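Side-chain contacts in putative uncharacterized protein (Chaetomium thermophilum, PDB 4XRI), which is an importin beta, a flexible HEAT-repeat transport receptor of nuclear import that probably binds a small GTPase: residues Tyr229-Val234 with Glu262-Tyr267; Arg255-Tyr260 with Trp295-Glu300; Leu552-Leu557 with Gly605-Gln610; Gly628-Ile633 with Pro665-Met670. The protein carries 2 engineered substitutions. All coordinates share one frame; numbering follows the deposited sequence.

Interaction 1: Tyr229-Val234 with Glu262-Tyr267; sequences YIMQVV and EHMRYY. With SO4 (sulfate ion), chain H.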
# COMPACT_ATOMS: atom_id res chain seq x y z
N TYR A 229 -14.74 -26.64 21.07
CA TYR A 229 -13.96 -27.77 20.57
C TYR A 229 -12.59 -27.30 20.09
O TYR A 229 -11.56 -27.74 20.60
CB TYR A 229 -14.72 -28.47 19.44
CG TYR A 229 -14.22 -29.85 19.06
CD1 TYR A 229 -13.85 -30.14 17.75
CD2 TYR A 229 -14.15 -30.87 20.00
CE1 TYR A 229 -13.40 -31.40 17.39
CE2 TYR A 229 -13.70 -32.14 19.65
CZ TYR A 229 -13.33 -32.39 18.34
OH TYR A 229 -12.89 -33.65 17.99
N ILE A 230 -12.61 -26.39 19.13
CA ILE A 230 -11.40 -25.84 18.53
C ILE A 230 -10.57 -25.04 19.54
O ILE A 230 -9.35 -25.21 19.62
CB ILE A 230 -11.74 -24.95 17.33
CG1 ILE A 230 -12.39 -25.79 16.23
CG2 ILE A 230 -10.50 -24.24 16.81
CD1 ILE A 230 -13.05 -24.97 15.14
N MET A 231 -11.23 -24.19 20.31
CA MET A 231 -10.53 -23.34 21.27
C MET A 231 -9.84 -24.16 22.36
O MET A 231 -8.76 -23.80 22.83
CB MET A 231 -11.49 -22.33 21.90
CG MET A 231 -12.02 -21.29 20.91
SD MET A 231 -10.70 -20.43 20.03
CE MET A 231 -9.97 -19.49 21.36
N GLN A 232 -10.46 -25.27 22.76
CA GLN A 232 -9.89 -26.10 23.81
C GLN A 232 -8.55 -26.70 23.37
O GLN A 232 -7.57 -26.65 24.11
CB GLN A 232 -10.86 -27.22 24.21
CG GLN A 232 -10.42 -28.02 25.44
CD GLN A 232 -9.45 -29.14 25.10
OE1 GLN A 232 -9.50 -29.72 24.02
NE2 GLN A 232 -8.54 -29.43 26.03
N VAL A 233 -8.52 -27.26 22.17
CA VAL A 233 -7.32 -27.92 21.67
C VAL A 233 -6.22 -26.90 21.35
O VAL A 233 -5.04 -27.19 21.51
CB VAL A 233 -7.61 -28.80 20.43
CG1 VAL A 233 -7.86 -27.96 19.19
CG2 VAL A 233 -6.47 -29.77 20.18
N VAL A 234 -6.62 -25.71 20.92
CA VAL A 234 -5.65 -24.68 20.58
C VAL A 234 -4.98 -24.15 21.85
O VAL A 234 -3.75 -24.01 21.91
CB VAL A 234 -6.29 -23.50 19.82
CG1 VAL A 234 -5.31 -22.34 19.70
CG2 VAL A 234 -6.75 -23.94 18.44
N GLU A 262 -15.10 -11.12 17.38
CA GLU A 262 -16.41 -10.96 18.00
C GLU A 262 -16.81 -12.13 18.89
O GLU A 262 -17.69 -12.00 19.74
CB GLU A 262 -17.48 -10.76 16.92
CG GLU A 262 -17.66 -11.95 15.98
CD GLU A 262 -18.72 -11.70 14.93
OE1 GLU A 262 -19.44 -10.68 15.03
OE2 GLU A 262 -18.84 -12.52 13.99
N HIS A 263 -16.16 -13.28 18.71
CA HIS A 263 -16.48 -14.47 19.49
C HIS A 263 -15.50 -14.73 20.64
O HIS A 263 -15.59 -15.77 21.30
CB HIS A 263 -16.53 -15.71 18.59
CG HIS A 263 -17.57 -15.65 17.52
ND1 HIS A 263 -18.92 -15.80 17.78
CD2 HIS A 263 -17.47 -15.49 16.18
CE1 HIS A 263 -19.60 -15.72 16.65
NE2 HIS A 263 -18.74 -15.54 15.66
N MET A 264 -14.59 -13.80 20.88
CA MET A 264 -13.42 -14.11 21.71
C MET A 264 -13.51 -13.71 23.18
O MET A 264 -12.62 -14.06 23.96
CB MET A 264 -12.18 -13.45 21.10
CG MET A 264 -11.67 -14.13 19.84
SD MET A 264 -11.24 -15.86 20.13
CE MET A 264 -12.65 -16.69 19.42
N ARG A 265 -14.56 -12.99 23.56
CA ARG A 265 -14.67 -12.47 24.93
C ARG A 265 -14.50 -13.53 26.00
O ARG A 265 -13.65 -13.40 26.88
CB ARG A 265 -16.02 -11.77 25.12
CG ARG A 265 -16.17 -11.11 26.48
CD ARG A 265 -17.40 -10.23 26.52
NE ARG A 265 -17.12 -8.92 27.11
CZ ARG A 265 -17.92 -7.87 27.00
NH1 ARG A 265 -19.04 -7.96 26.31
NH2 ARG A 265 -17.58 -6.71 27.57
N TYR A 266 -15.31 -14.59 25.93
CA TYR A 266 -15.27 -15.67 26.90
C TYR A 266 -13.88 -16.30 26.99
O TYR A 266 -13.34 -16.48 28.08
CB TYR A 266 -16.31 -16.74 26.56
CG TYR A 266 -16.16 -18.03 27.34
CD1 TYR A 266 -16.72 -18.15 28.61
CD2 TYR A 266 -15.49 -19.12 26.81
CE1 TYR A 266 -16.59 -19.33 29.33
CE2 TYR A 266 -15.36 -20.30 27.53
CZ TYR A 266 -15.91 -20.40 28.78
OH TYR A 266 -15.78 -21.57 29.50
N TYR A 267 -13.32 -16.63 25.84
CA TYR A 267 -12.03 -17.32 25.77
C TYR A 267 -10.88 -16.44 26.23
O TYR A 267 -9.94 -16.92 26.86
CB TYR A 267 -11.78 -17.83 24.36
CG TYR A 267 -12.90 -18.70 23.85
CD1 TYR A 267 -13.01 -20.03 24.26
CD2 TYR A 267 -13.86 -18.21 22.97
CE1 TYR A 267 -14.04 -20.83 23.81
CE2 TYR A 267 -14.89 -19.01 22.52
CZ TYR A 267 -14.97 -20.32 22.94
OH TYR A 267 -15.99 -21.12 22.48
S SO4 H . -19.32 -14.10 25.57
O1 SO4 H . -20.23 -13.17 24.91
O2 SO4 H . -18.16 -14.33 24.71
O3 SO4 H . -18.88 -13.53 26.84
O4 SO4 H . -20.00 -15.36 25.81

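Interaction 2: Arg255-Tyr260 with Trp295-Glu300; sequences RIMALY and WSTVCE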
# COMPACT_ATOMS: atom_id res chain seq x y z
N ARG A 255 -4.73 -16.24 13.92
CA ARG A 255 -5.67 -16.27 12.81
C ARG A 255 -7.10 -16.29 13.32
O ARG A 255 -7.99 -15.68 12.73
CB ARG A 255 -5.40 -17.47 11.90
CG ARG A 255 -4.19 -17.27 11.00
CD ARG A 255 -3.83 -18.52 10.22
NE ARG A 255 -2.54 -18.33 9.55
CZ ARG A 255 -2.02 -19.17 8.66
NH1 ARG A 255 -2.66 -20.28 8.33
NH2 ARG A 255 -0.84 -18.90 8.11
N ILE A 256 -7.32 -16.99 14.43
CA ILE A 256 -8.63 -17.04 15.06
C ILE A 256 -9.07 -15.65 15.51
O ILE A 256 -10.20 -15.22 15.25
CB ILE A 256 -8.64 -18.00 16.27
CG1 ILE A 256 -8.62 -19.45 15.80
CG2 ILE A 256 -9.86 -17.74 17.15
CD1 ILE A 256 -8.38 -20.45 16.90
N MET A 257 -8.16 -14.94 16.17
CA MET A 257 -8.43 -13.58 16.63
C MET A 257 -8.73 -12.64 15.45
O MET A 257 -9.64 -11.82 15.52
CB MET A 257 -7.25 -13.04 17.44
CG MET A 257 -7.44 -11.60 17.93
SD MET A 257 -8.85 -11.41 19.03
CE MET A 257 -8.41 -12.52 20.36
N ALA A 258 -7.95 -12.79 14.38
CA ALA A 258 -8.09 -11.94 13.20
C ALA A 258 -9.44 -12.16 12.52
O ALA A 258 -10.04 -11.23 11.98
CB ALA A 258 -6.95 -12.19 12.23
N LEU A 259 -9.90 -13.40 12.54
CA LEU A 259 -11.14 -13.77 11.87
C LEU A 259 -12.37 -13.67 12.77
O LEU A 259 -13.45 -13.32 12.31
CB LEU A 259 -11.04 -15.19 11.32
CG LEU A 259 -10.15 -15.44 10.10
CD1 LEU A 259 -9.81 -16.92 10.02
CD2 LEU A 259 -10.86 -14.99 8.83
N TYR A 260 -12.20 -13.98 14.05
CA TYR A 260 -13.36 -14.16 14.92
C TYR A 260 -13.29 -13.38 16.22
O TYR A 260 -13.70 -13.87 17.27
CB TYR A 260 -13.54 -15.65 15.23
CG TYR A 260 -13.56 -16.50 13.98
CD1 TYR A 260 -14.55 -16.34 13.03
CD2 TYR A 260 -12.58 -17.47 13.76
CE1 TYR A 260 -14.57 -17.10 11.88
CE2 TYR A 260 -12.60 -18.24 12.61
CZ TYR A 260 -13.60 -18.06 11.68
OH TYR A 260 -13.62 -18.82 10.54
N TRP A 295 -1.18 -9.79 20.22
CA TRP A 295 -1.66 -8.53 20.78
C TRP A 295 -1.59 -7.40 19.77
O TRP A 295 -2.35 -6.44 19.85
CB TRP A 295 -0.88 -8.19 22.04
CG TRP A 295 -1.38 -8.98 23.19
CD1 TRP A 295 -0.76 -10.02 23.82
CD2 TRP A 295 -2.66 -8.83 23.81
NE1 TRP A 295 -1.57 -10.51 24.82
CE2 TRP A 295 -2.74 -9.80 24.83
CE3 TRP A 295 -3.74 -7.97 23.62
CZ2 TRP A 295 -3.85 -9.93 25.66
CZ3 TRP A 295 -4.85 -8.09 24.43
CH2 TRP A 295 -4.90 -9.07 25.44
N SER A 296 -0.70 -7.54 18.79
CA SER A 296 -0.69 -6.63 17.65
C SER A 296 -1.97 -6.81 16.84
O SER A 296 -2.56 -5.84 16.37
CB SER A 296 0.55 -6.87 16.78
OG SER A 296 1.72 -6.43 17.44
N THR A 297 -2.39 -8.07 16.70
CA THR A 297 -3.61 -8.38 15.97
C THR A 297 -4.84 -7.85 16.70
O THR A 297 -5.75 -7.29 16.08
CB THR A 297 -3.77 -9.90 15.75
OG1 THR A 297 -2.64 -10.41 15.04
CG2 THR A 297 -5.03 -10.20 14.95
N VAL A 298 -4.87 -8.03 18.02
CA VAL A 298 -5.94 -7.51 18.85
C VAL A 298 -6.04 -5.99 18.71
O VAL A 298 -7.12 -5.44 18.53
CB VAL A 298 -5.74 -7.88 20.34
CG1 VAL A 298 -6.72 -7.12 21.21
CG2 VAL A 298 -5.88 -9.37 20.54
N CYS A 299 -4.89 -5.33 18.80
CA CYS A 299 -4.82 -3.88 18.72
C CYS A 299 -5.28 -3.37 17.36
O CYS A 299 -6.03 -2.40 17.28
CB CYS A 299 -3.40 -3.40 19.02
SG CYS A 299 -2.96 -3.48 20.78
N GLU A 300 -4.82 -4.02 16.29
CA GLU A 300 -5.22 -3.65 14.94
C GLU A 300 -6.73 -3.75 14.76
O GLU A 300 -7.36 -2.83 14.23
CB GLU A 300 -4.51 -4.53 13.91
CG GLU A 300 -3.05 -4.17 13.69
CD GLU A 300 -2.32 -5.16 12.82
OE1 GLU A 300 -2.87 -6.25 12.56
OE2 GLU A 300 -1.18 -4.86 12.39

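Interaction 3: Leu552-Leu557 with Gly605-Gln610; sequences LSTVIL and GDRIMQ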
# COMPACT_ATOMS: atom_id res chain seq x y z
N LEU A 552 19.05 30.06 -3.30
CA LEU A 552 19.13 28.61 -3.26
C LEU A 552 18.83 27.98 -4.62
O LEU A 552 19.51 27.04 -5.04
CB LEU A 552 18.17 28.05 -2.21
CG LEU A 552 18.05 26.52 -2.23
CD1 LEU A 552 19.39 25.89 -1.89
CD2 LEU A 552 16.97 26.03 -1.28
N SER A 553 17.82 28.51 -5.29
CA SER A 553 17.41 28.00 -6.60
C SER A 553 18.56 28.07 -7.60
O SER A 553 18.70 27.20 -8.46
CB SER A 553 16.21 28.78 -7.13
OG SER A 553 16.60 30.06 -7.61
N THR A 554 19.40 29.09 -7.47
CA THR A 554 20.56 29.26 -8.33
C THR A 554 21.63 28.20 -8.05
O THR A 554 22.22 27.65 -8.98
CB THR A 554 21.20 30.65 -8.16
OG1 THR A 554 20.24 31.67 -8.47
CG2 THR A 554 22.41 30.81 -9.08
N VAL A 555 21.87 27.93 -6.77
CA VAL A 555 22.82 26.89 -6.38
C VAL A 555 22.35 25.53 -6.88
O VAL A 555 23.13 24.77 -7.45
CB VAL A 555 23.00 26.82 -4.85
CG1 VAL A 555 23.92 25.67 -4.48
CG2 VAL A 555 23.54 28.14 -4.31
N ILE A 556 21.07 25.24 -6.66
CA ILE A 556 20.47 23.98 -7.11
C ILE A 556 20.59 23.83 -8.62
O ILE A 556 20.92 22.76 -9.13
CB ILE A 556 18.98 23.90 -6.71
CG1 ILE A 556 18.84 23.88 -5.19
CG2 ILE A 556 18.33 22.67 -7.32
CD1 ILE A 556 19.60 22.76 -4.51
N LEU A 557 20.32 24.92 -9.33
CA LEU A 557 20.47 24.96 -10.78
C LEU A 557 21.90 24.66 -11.21
O LEU A 557 22.13 23.92 -12.17
CB LEU A 557 20.03 26.33 -11.32
CG LEU A 557 18.55 26.47 -11.68
CD1 LEU A 557 18.23 27.91 -12.03
CD2 LEU A 557 18.22 25.54 -12.83
N GLY A 605 13.81 31.32 -15.52
CA GLY A 605 13.06 30.40 -16.36
C GLY A 605 13.85 29.81 -17.51
O GLY A 605 13.78 28.60 -17.76
N ASP A 606 14.60 30.65 -18.21
CA ASP A 606 15.41 30.21 -19.34
C ASP A 606 16.46 29.18 -18.92
O ASP A 606 16.63 28.15 -19.58
CB ASP A 606 16.10 31.40 -20.00
CG ASP A 606 15.15 32.23 -20.86
OD1 ASP A 606 13.93 32.01 -20.78
OD2 ASP A 606 15.64 33.10 -21.61
N ARG A 607 17.16 29.47 -17.83
CA ARG A 607 18.19 28.58 -17.31
C ARG A 607 17.58 27.25 -16.87
O ARG A 607 18.15 26.18 -17.11
CB ARG A 607 18.93 29.23 -16.15
CG ARG A 607 20.11 28.43 -15.63
CD ARG A 607 20.86 29.20 -14.57
NE ARG A 607 22.10 28.52 -14.18
CZ ARG A 607 22.96 28.99 -13.28
NH1 ARG A 607 22.72 30.14 -12.67
NH2 ARG A 607 24.06 28.30 -13.00
N ILE A 608 16.43 27.32 -16.22
CA ILE A 608 15.73 26.14 -15.73
C ILE A 608 15.36 25.20 -16.87
O ILE A 608 15.69 24.02 -16.84
CB ILE A 608 14.46 26.52 -14.95
CG1 ILE A 608 14.83 27.15 -13.61
CG2 ILE A 608 13.58 25.30 -14.72
CD1 ILE A 608 13.64 27.65 -12.82
N MET A 609 14.68 25.73 -17.89
CA MET A 609 14.24 24.91 -19.01
C MET A 609 15.42 24.37 -19.82
O MET A 609 15.35 23.27 -20.37
CB MET A 609 13.31 25.71 -19.93
CG MET A 609 11.93 25.95 -19.32
SD MET A 609 11.13 24.42 -18.78
CE MET A 609 10.85 23.61 -20.34
N GLN A 610 16.50 25.14 -19.90
CA GLN A 610 17.68 24.71 -20.65
C GLN A 610 18.29 23.44 -20.06
O GLN A 610 18.56 22.49 -20.78
CB GLN A 610 18.73 25.82 -20.69
CG GLN A 610 20.02 25.45 -21.42
CD GLN A 610 19.88 25.53 -22.93
OE1 GLN A 610 18.84 25.92 -23.46
NE2 GLN A 610 20.95 25.17 -23.64

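Interaction 4: Gly628-Ile633 with Pro665-Met670; sequences GVFAAI and PSLCSM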
# COMPACT_ATOMS: atom_id res chain seq x y z
N GLY A 628 10.67 13.43 -12.48
CA GLY A 628 11.07 14.54 -11.63
C GLY A 628 11.23 15.82 -12.43
O GLY A 628 10.86 16.90 -11.98
N VAL A 629 11.79 15.69 -13.63
CA VAL A 629 11.94 16.82 -14.54
C VAL A 629 10.58 17.39 -14.93
O VAL A 629 10.38 18.61 -14.91
CB VAL A 629 12.72 16.42 -15.81
CG1 VAL A 629 12.65 17.53 -16.85
CG2 VAL A 629 14.17 16.08 -15.47
N PHE A 630 9.66 16.50 -15.28
CA PHE A 630 8.31 16.90 -15.67
C PHE A 630 7.58 17.62 -14.54
O PHE A 630 6.86 18.60 -14.77
CB PHE A 630 7.51 15.68 -16.13
CG PHE A 630 7.60 15.42 -17.60
CD1 PHE A 630 8.83 15.27 -18.22
CD2 PHE A 630 6.45 15.31 -18.37
CE1 PHE A 630 8.92 15.02 -19.58
CE2 PHE A 630 6.54 15.07 -19.73
CZ PHE A 630 7.77 14.92 -20.33
N ALA A 631 7.79 17.14 -13.32
CA ALA A 631 7.18 17.74 -12.14
C ALA A 631 7.69 19.16 -11.93
O ALA A 631 6.93 20.06 -11.57
CB ALA A 631 7.45 16.90 -10.91
N ALA A 632 8.98 19.35 -12.17
CA ALA A 632 9.61 20.66 -12.06
C ALA A 632 9.13 21.60 -13.16
O ALA A 632 8.90 22.79 -12.92
CB ALA A 632 11.12 20.53 -12.10
N ILE A 633 8.98 21.06 -14.37
CA ILE A 633 8.50 21.85 -15.50
C ILE A 633 7.05 22.27 -15.28
O ILE A 633 6.67 23.41 -15.57
CB ILE A 633 8.62 21.06 -16.82
CG1 ILE A 633 10.09 20.85 -17.17
CG2 ILE A 633 7.91 21.79 -17.95
CD1 ILE A 633 10.30 19.97 -18.38
N PRO A 665 4.37 3.72 -18.14
CA PRO A 665 3.07 4.14 -17.61
C PRO A 665 3.14 5.38 -16.72
O PRO A 665 2.35 6.31 -16.90
CB PRO A 665 2.61 2.92 -16.81
CG PRO A 665 3.34 1.78 -17.41
CD PRO A 665 4.68 2.33 -17.79
N SER A 666 4.08 5.39 -15.79
CA SER A 666 4.20 6.48 -14.83
C SER A 666 4.49 7.81 -15.51
O SER A 666 3.89 8.83 -15.16
CB SER A 666 5.29 6.16 -13.81
OG SER A 666 5.19 7.02 -12.68
N LEU A 667 5.40 7.80 -16.48
CA LEU A 667 5.74 9.02 -17.20
C LEU A 667 4.60 9.45 -18.12
O LEU A 667 4.34 10.64 -18.29
CB LEU A 667 7.02 8.84 -18.01
CG LEU A 667 7.50 10.12 -18.71
CD1 LEU A 667 7.71 11.22 -17.68
CD2 LEU A 667 8.77 9.87 -19.50
N CYS A 668 3.92 8.47 -18.71
CA CYS A 668 2.79 8.74 -19.58
C CYS A 668 1.71 9.48 -18.80
O CYS A 668 1.18 10.50 -19.26
CB CYS A 668 2.23 7.45 -20.17
SG CYS A 668 0.92 7.69 -21.41
N SER A 669 1.40 8.97 -17.61
CA SER A 669 0.44 9.61 -16.72
C SER A 669 0.88 11.02 -16.35
O SER A 669 0.06 11.94 -16.29
CB SER A 669 0.23 8.77 -15.46
OG SER A 669 -0.60 7.65 -15.73
N MET A 670 2.17 11.19 -16.09
CA MET A 670 2.73 12.50 -15.79
C MET A 670 2.59 13.45 -16.97
O MET A 670 2.33 14.64 -16.80
CB MET A 670 4.21 12.37 -15.40
CG MET A 670 4.86 13.68 -14.99
SD MET A 670 4.17 14.36 -13.47
CE MET A 670 4.92 13.28 -12.25

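Interaction 1: Tyr229-Val234 with Glu262-Tyr267
M231 meets the ring of Y267 along almost its whole length. Its CB lies 3.5 Å from Y267 CE1, at the hydroxyl half of the ring. Its CG then comes over the ring centre, 3.6 Å from the Y267 centroid and 13° off the normal, a CH-pi contact. SD stands farther out above the same face, a Met-aromatic contact at 4.8 Å from the Y267 centroid. The chain bends at chi2 (-54°) and chi3 (-68°). These bends fold CE back to Y267 CB, at 3.9 Å, and bring M231 CE within 4.0 Å of M264 SD. The other face of the Y267 ring is covered near its rim by Y266 CD2. Y267 OH is hydrogen-bonded to N228. A leucine in place of Y267 would probably leave M231 CG without its ring face and N228 without this hydroxyl partner. Beside the contact, Y266 N donates a hydrogen bond to a sulfate oxygen, O2, at 3.1 Å; the ion probably comes from the crystallisation liquor. The contact joins helix 224-238 to the start of helix 265-280 in this HEAT-repeat solenoid. I256 of helix 243-260 touches both M231 and M264.

Interaction 2: Arg255-Tyr260 with Trp295-Glu300
M257 packs against T297 and V298 where two helices of the HEAT-repeat solenoid run side by side. Helices 243-260 and 285-310 point the same way here. Their axes in these segments are 9.3 Å apart and only 9° from parallel. The M257 side chain is set across that of V298 at a slant. M257 CG lies 3.8 Å from V298 CG2, and SD and CE stay close to the same methyl. Two bends, chi2 61° and chi3 60°, curl the thioether round V298 CG2 instead of stretching it past. Against T297 the direction differs: the side chains of M257 and T297 slide past each other in opposite senses, with M257 CG 4.1 Å from T297 CG2. An alanine in place of M257 would probably open a gap beside V298 CG2 and strip the methyl of T297 of one of its neighbours. The contact is wholly apolar across the segments. T297 turns its hydroxyl back to its own helix, where OG1 is hydrogen-bonded to E293 O. Helix 265-280 adds M268 against M257, and F324 of helix 324-340 packs on V298. The contact is mostly buried, but A258 lies at its exposed margin. With T297 CG2 anti to the backbone N, this methyl reaches across to A258, 3.9 Å from A258 CB.

Interaction 3: Leu552-Leu557 with Gly605-Gln610
L557 packs on I608 by apolar contact. Both of its methyls reach the same atom: L557 CD1 and CD2 each lie 3.8 Å from I608 CG1. The two side chains cross at about a right angle. L557 CD1 also touches the aliphatic part of R607, at 3.9 Å from R607 CD. R607 CG, at 4.1 Å, borders the same L557 CD1. The segments belong to helices 546-567 and 605-616 of the HEAT-repeat solenoid. They run in the same general direction, with axes crossing at 29° and 11.1 Å apart at their closest. L557 and I608 are buried, while T554 and R607 are partly exposed at the margin.

The second kind of contact involves the guanidinium of R607. The R607 side chain is extended from CG to NE, and CG is anti to the backbone N (chi1 -174°). This carries the charged group across to helix 546-567. L557 CB, toward the rim, and T554 O lie over the same face of the guanidinium. T554 CG2 packs against R607 NH1 at 3.7 Å, with the two side chains about perpendicular.

The polar bonds lead outside the two segments. R607 NE forms a salt bridge with E561 OE2, which probably steadies the guanidinium. T554 OG1 is hydrogen-bonded to Q604 OE1.

Interaction 4: Gly628-Ile633 with Pro665-Met670
F630 packs against L667 and M670, joining helices 625-640 and 665-682 of the HEAT-repeat solenoid. L667 CD1 stands over the centre of one face of the F630 ring, 4.2 Å from its centroid and 8° off the normal. This is a CH-pi contact made by a single methyl. M670 comes in at the root of the ring instead. M670 CG is 3.5 Å from F630 CB and approaches the ring obliquely. The F630 and M670 side chains slide past each other in opposite directions. M670 CG is anti to the backbone N (chi1 -177°), which sends it toward helix 625-640. The chain then bends at both chi2 and chi3.

The next shell comes from flanking helices. L655 and A658 of helix 648-660 and L616 of helix 605-616 touch F630, and A658 also touches L667, so helix 648-660 packs on both partners. One polar link ties helices 625-640 and 665-682 together beside the apolar contact: E627, on which M670 also packs, takes a hydrogen bond at its OE2 from S666 OG.

How the interactions relate
The four contacts fall into two pairs on opposite sides of the chain's centre. Interactions 1 and 2 touch: helix 243-260, which carries one segment of interaction 2, lies between the two helices of interaction 1 in the chain. M264 CG packs 3.7 Å from M257 CE. All three touching residues of interaction 1 are buried; interaction 2 is buried except at A258. Each uses methionine, but only interaction 1 has a ring at its middle. Interactions 3 and 4 also touch, through M609 and I633 on the successive helices 605-616 and 625-640. Both are only partly buried. Interaction 3 brings in a charged arginine at its margin, whereas interaction 4 uses a phenylalanine face.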